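Local atomic coordinates of glucosidase (Croceicoccus marinus, PDB entry 5Z3K), a protein that probably hydrolyses O-glycosyl bonds as a beta-glucosidase of glycoside hydrolase family 39. Residues Glu127-Val138 with Ala179-Leu190. Residues are numbered along the deposited sequence; the frame is centred on the assembly and turned at random.
Sequences EQVVENIVRHYV and AARAVKRVDPAL
The carboxylate of Glu127 reaches between the guanidinium groups of Arg181 and Arg185 and joins a salt-bridge network on the outer side of two neighbouring helices. Arg181 takes it side-on, NH2 to OE1 at 2.9 Å and NE to OE2 at 3.2 Å, with the two flat groups 48° apart. OE2 accepts a second bond, from NH2 of Arg185 at 3.0 Å, which arrives nearly along the C-O axis in an almost coplanar pairing. With CG anti to the backbone N (chi1 -178°) and the chain extended beyond it, Glu127 spans the gap to both arginines. Arg185, bent at chi3, turns its NH1 to OE1 of Glu131, 2.9 Å away and met from well above the carboxylate plane. OE2 of Glu131 uses its anti lone pair for NH2 of Arg135, so five residues share the network, and each of the two carboxylates is held by two arginines.

Beneath the charges the packing is apolar. The methyl of Ala182 rests 3.7 Å from CB of Glu131, where the backbones come nearest. Val186 is a knob in a hole formed by Glu131, Val134, Arg135 and Val138; its CG2 touches CG of Arg135 at 3.6 Å and lies over one guanidinium face, toward the rim. Deeper still, Val134 CG1 meets Leu190 CD1 tip to tip at 3.7 Å, while Trp152 of strand 151-154 lies against Val134, Val183 and Leu190.

The axes of segments 127-138 and 179-186 cross at -37°, 8.4 Å apart at their closest; helices 123-138 and 169-186, to which they belong, are consecutive outer helices of a (beta/alpha)8 TIM barrel, the fold of the family 39 catalytic domain.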
loop_
_atom_site.group_PDB
_atom_site.type_symbol
_atom_site.label_atom_id
_atom_site.label_comp_id
_atom_site.label_asym_id
_atom_site.label_seq_id
_atom_site.Cartn_x
_atom_site.Cartn_y
_atom_site.Cartn_z
ATOM N N GLU A 127 -19.080 -2.083 20.759
ATOM C CA GLU A 127 -19.643 -1.184 19.755
ATOM C C GLU A 127 -19.618 0.273 20.224
ATOM O O GLU A 127 -19.285 1.172 19.441
ATOM C CB GLU A 127 -21.066 -1.637 19.405
ATOM C CG GLU A 127 -21.753 -0.800 18.330
ATOM C CD GLU A 127 -23.081 -1.399 17.873
ATOM O OE1 GLU A 127 -23.358 -2.568 18.211
ATOM O OE2 GLU A 127 -23.840 -0.704 17.162
ATOM N N GLN A 128 -19.943 0.516 21.471
ATOM C CA GLN A 128 -19.901 1.851 21.984
ATOM C C GLN A 128 -18.467 2.413 21.937
ATOM O O GLN A 128 -18.264 3.509 21.586
ATOM C CB GLN A 128 -20.366 1.889 23.443
ATOM C CG GLN A 128 -21.793 1.558 23.720
ATOM C CD GLN A 128 -22.097 1.716 25.218
ATOM O OE1 GLN A 128 -21.931 0.806 25.983
ATOM N NE2 GLN A 128 -22.437 2.908 25.624
ATOM N N VAL A 129 -17.512 1.594 22.275
ATOM C CA VAL A 129 -16.132 2.062 22.331
ATOM C C VAL A 129 -15.617 2.332 20.921
ATOM O O VAL A 129 -14.926 3.329 20.685
ATOM C CB VAL A 129 -15.266 1.056 23.114
ATOM C CG1 VAL A 129 -13.787 1.285 22.871
ATOM C CG2 VAL A 129 -15.583 1.178 24.605
ATOM N N VAL A 130 -16.003 1.496 19.948
ATOM C CA VAL A 130 -15.614 1.761 18.559
ATOM C C VAL A 130 -16.216 3.075 18.085
ATOM O O VAL A 130 -15.552 3.876 17.411
ATOM C CB VAL A 130 -16.023 0.603 17.630
ATOM C CG1 VAL A 130 -15.808 1.003 16.147
ATOM C CG2 VAL A 130 -15.245 -0.662 17.965
ATOM N N GLU A 131 -17.474 3.327 18.446
ATOM C CA GLU A 131 -18.138 4.536 17.969
ATOM C C GLU A 131 -17.440 5.790 18.490
ATOM O O GLU A 131 -17.245 6.754 17.741
ATOM C CB GLU A 131 -19.614 4.520 18.373
ATOM C CG GLU A 131 -20.387 5.781 17.994
ATOM C CD GLU A 131 -21.853 5.714 18.393
ATOM O OE1 GLU A 131 -22.298 4.645 18.860
ATOM O OE2 GLU A 131 -22.558 6.735 18.242
ATOM N N ASN A 132 -17.039 5.796 19.763
ATOM C CA ASN A 132 -16.379 6.982 20.299
ATOM C C ASN A 132 -14.932 7.110 19.850
ATOM O O ASN A 132 -14.399 8.225 19.842
ATOM C CB ASN A 132 -16.458 6.998 21.827
ATOM C CG ASN A 132 -17.848 7.359 22.325
ATOM O OD1 ASN A 132 -18.644 7.961 21.591
ATOM N ND2 ASN A 132 -18.154 6.983 23.565
ATOM N N ILE A 133 -14.271 6.004 19.499
ATOM C CA ILE A 133 -12.983 6.127 18.825
ATOM C C ILE A 133 -13.174 6.837 17.495
ATOM O O ILE A 133 -12.403 7.735 17.128
ATOM C CB ILE A 133 -12.332 4.741 18.647
ATOM C CG1 ILE A 133 -11.885 4.201 20.008
ATOM C CG2 ILE A 133 -11.164 4.801 17.648
ATOM C CD1 ILE A 133 -11.659 2.722 20.033
ATOM N N VAL A 134 -14.230 6.468 16.765
ATOM C CA VAL A 134 -14.504 7.113 15.489
ATOM C C VAL A 134 -14.849 8.579 15.702
ATOM O O VAL A 134 -14.372 9.454 14.974
ATOM C CB VAL A 134 -15.623 6.364 14.738
ATOM C CG1 VAL A 134 -15.998 7.092 13.452
ATOM C CG2 VAL A 134 -15.194 4.929 14.427
ATOM N N ARG A 135 -15.679 8.871 16.709
ATOM C CA ARG A 135 -16.043 10.256 16.991
ATOM C C ARG A 135 -14.831 11.074 17.413
ATOM O O ARG A 135 -14.763 12.274 17.132
ATOM C CB ARG A 135 -17.112 10.302 18.084
ATOM C CG ARG A 135 -18.494 9.921 17.598
ATOM C CD ARG A 135 -19.566 10.098 18.679
ATOM N NE ARG A 135 -20.851 9.612 18.182
ATOM C CZ ARG A 135 -21.588 10.249 17.274
ATOM N NH1 ARG A 135 -21.185 11.418 16.786
ATOM N NH2 ARG A 135 -22.730 9.722 16.854
ATOM N N HIS A 136 -13.877 10.447 18.098
ATOM C CA HIS A 136 -12.658 11.159 18.463
ATOM C C HIS A 136 -11.862 11.569 17.228
ATOM O O HIS A 136 -11.296 12.669 17.186
ATOM C CB HIS A 136 -11.815 10.293 19.399
ATOM C CG HIS A 136 -10.495 10.889 19.749
ATOM N ND1 HIS A 136 -10.351 11.894 20.686
ATOM C CD2 HIS A 136 -9.249 10.618 19.293
ATOM C CE1 HIS A 136 -9.075 12.217 20.789
ATOM N NE2 HIS A 136 -8.385 11.460 19.950
ATOM N N TYR A 137 -11.814 10.721 16.203
ATOM C CA TYR A 137 -10.993 11.035 15.040
ATOM C C TYR A 137 -11.763 11.684 13.898
ATOM O O TYR A 137 -11.134 12.137 12.939
ATOM C CB TYR A 137 -10.269 9.773 14.546
ATOM C CG TYR A 137 -9.176 9.402 15.525
ATOM C CD1 TYR A 137 -8.088 10.250 15.719
ATOM C CD2 TYR A 137 -9.267 8.257 16.313
ATOM C CE1 TYR A 137 -7.099 9.949 16.630
ATOM C CE2 TYR A 137 -8.276 7.945 17.235
ATOM C CZ TYR A 137 -7.194 8.792 17.388
ATOM O OH TYR A 137 -6.213 8.514 18.325
ATOM N N VAL A 138 -13.094 11.773 13.982
ATOM C CA VAL A 138 -13.909 12.340 12.918
ATOM C C VAL A 138 -14.659 13.590 13.365
ATOM O O VAL A 138 -14.773 14.553 12.597
ATOM C CB VAL A 138 -14.888 11.292 12.345
ATOM C CG1 VAL A 138 -15.811 11.934 11.308
ATOM C CG2 VAL A 138 -14.113 10.122 11.718
ATOM N N ALA A 179 -18.965 -2.838 14.273
ATOM C CA ALA A 179 -18.070 -1.768 13.840
ATOM C C ALA A 179 -18.680 -0.962 12.701
ATOM O O ALA A 179 -18.617 0.273 12.703
ATOM C CB ALA A 179 -16.722 -2.357 13.429
ATOM N N ALA A 180 -19.279 -1.640 11.718
ATOM C CA ALA A 180 -19.892 -0.937 10.595
ATOM C C ALA A 180 -21.042 -0.048 11.055
ATOM O O ALA A 180 -21.170 1.103 10.611
ATOM C CB ALA A 180 -20.371 -1.943 9.546
ATOM N N ARG A 181 -21.910 -0.577 11.927
ATOM C CA ARG A 181 -22.969 0.240 12.512
ATOM C C ARG A 181 -22.403 1.476 13.203
ATOM O O ARG A 181 -22.934 2.582 13.046
ATOM C CB ARG A 181 -23.788 -0.587 13.509
ATOM C CG ARG A 181 -24.879 -1.432 12.861
ATOM C CD ARG A 181 -25.891 -1.929 13.889
ATOM N NE ARG A 181 -25.233 -2.582 15.016
ATOM C CZ ARG A 181 -24.917 -3.873 15.047
ATOM N NH1 ARG A 181 -25.215 -4.659 14.018
ATOM N NH2 ARG A 181 -24.312 -4.381 16.109
ATOM N N ALA A 182 -21.338 1.306 13.990
ATOM C CA ALA A 182 -20.789 2.439 14.731
ATOM C C ALA A 182 -20.189 3.480 13.792
ATOM O O ALA A 182 -20.410 4.684 13.967
ATOM C CB ALA A 182 -19.744 1.959 15.739
ATOM N N VAL A 183 -19.436 3.041 12.783
ATOM C CA VAL A 183 -18.827 3.986 11.848
ATOM C C VAL A 183 -19.908 4.773 11.115
ATOM O O VAL A 183 -19.842 6.004 11.001
ATOM C CB VAL A 183 -17.909 3.240 10.863
ATOM C CG1 VAL A 183 -17.603 4.105 9.646
ATOM C CG2 VAL A 183 -16.628 2.786 11.559
ATOM N N LYS A 184 -20.927 4.072 10.612
ATOM C CA LYS A 184 -21.965 4.738 9.833
ATOM C C LYS A 184 -22.849 5.620 10.706
ATOM O O LYS A 184 -23.378 6.630 10.229
ATOM C CB LYS A 184 -22.809 3.698 9.101
ATOM C CG LYS A 184 -22.041 2.920 8.039
ATOM C CD LYS A 184 -21.527 3.843 6.944
ATOM C CE LYS A 184 -21.040 3.057 5.745
ATOM N NZ LYS A 184 -20.570 3.971 4.683
ATOM N N ARG A 185 -23.020 5.258 11.978
ATOM C CA ARG A 185 -23.763 6.111 12.898
ATOM C C ARG A 185 -23.056 7.449 13.098
ATOM O O ARG A 185 -23.705 8.494 13.221
ATOM C CB ARG A 185 -23.956 5.380 14.229
ATOM C CG ARG A 185 -24.680 6.157 15.316
ATOM C CD ARG A 185 -24.895 5.263 16.542
ATOM N NE ARG A 185 -25.405 3.943 16.167
ATOM C CZ ARG A 185 -24.851 2.780 16.513
ATOM N NH1 ARG A 185 -23.749 2.741 17.255
ATOM N NH2 ARG A 185 -25.408 1.645 16.111
ATOM N N VAL A 186 -21.722 7.444 13.119
ATOM C CA VAL A 186 -21.001 8.693 13.335
ATOM C C VAL A 186 -21.109 9.587 12.109
ATOM O O VAL A 186 -21.371 10.792 12.215
ATOM C CB VAL A 186 -19.534 8.403 13.694
ATOM C CG1 VAL A 186 -18.724 9.708 13.713
ATOM C CG2 VAL A 186 -19.453 7.671 15.014
ATOM N N ASP A 187 -20.930 9.010 10.934
ATOM C CA ASP A 187 -20.934 9.748 9.686
ATOM C C ASP A 187 -21.142 8.777 8.531
ATOM O O ASP A 187 -20.270 7.942 8.251
ATOM C CB ASP A 187 -19.623 10.520 9.539
ATOM C CG ASP A 187 -19.561 11.357 8.278
ATOM O OD1 ASP A 187 -20.565 11.448 7.533
ATOM O OD2 ASP A 187 -18.485 11.930 8.028
ATOM N N PRO A 188 -22.291 8.843 7.852
ATOM C CA PRO A 188 -22.527 7.938 6.715
ATOM C C PRO A 188 -21.495 8.066 5.607
ATOM O O PRO A 188 -21.342 7.129 4.818
ATOM C CB PRO A 188 -23.924 8.348 6.224
ATOM C CG PRO A 188 -24.568 9.007 7.396
ATOM C CD PRO A 188 -23.469 9.671 8.168
ATOM N N ALA A 189 -20.783 9.192 5.521
ATOM C CA ALA A 189 -19.780 9.386 4.478
ATOM C C ALA A 189 -18.505 8.596 4.725
ATOM O O ALA A 189 -17.674 8.493 3.817
ATOM C CB ALA A 189 -19.439 10.872 4.345
ATOM N N LEU A 190 -18.320 8.048 5.921
ATOM C CA LEU A 190 -17.134 7.252 6.190
ATOM C C LEU A 190 -17.214 5.914 5.468
ATOM O O LEU A 190 -18.288 5.335 5.296
ATOM C CB LEU A 190 -16.973 7.029 7.691
ATOM C CG LEU A 190 -16.789 8.291 8.533
ATOM C CD1 LEU A 190 -16.983 7.959 10.002
ATOM C CD2 LEU A 190 -15.416 8.932 8.287
#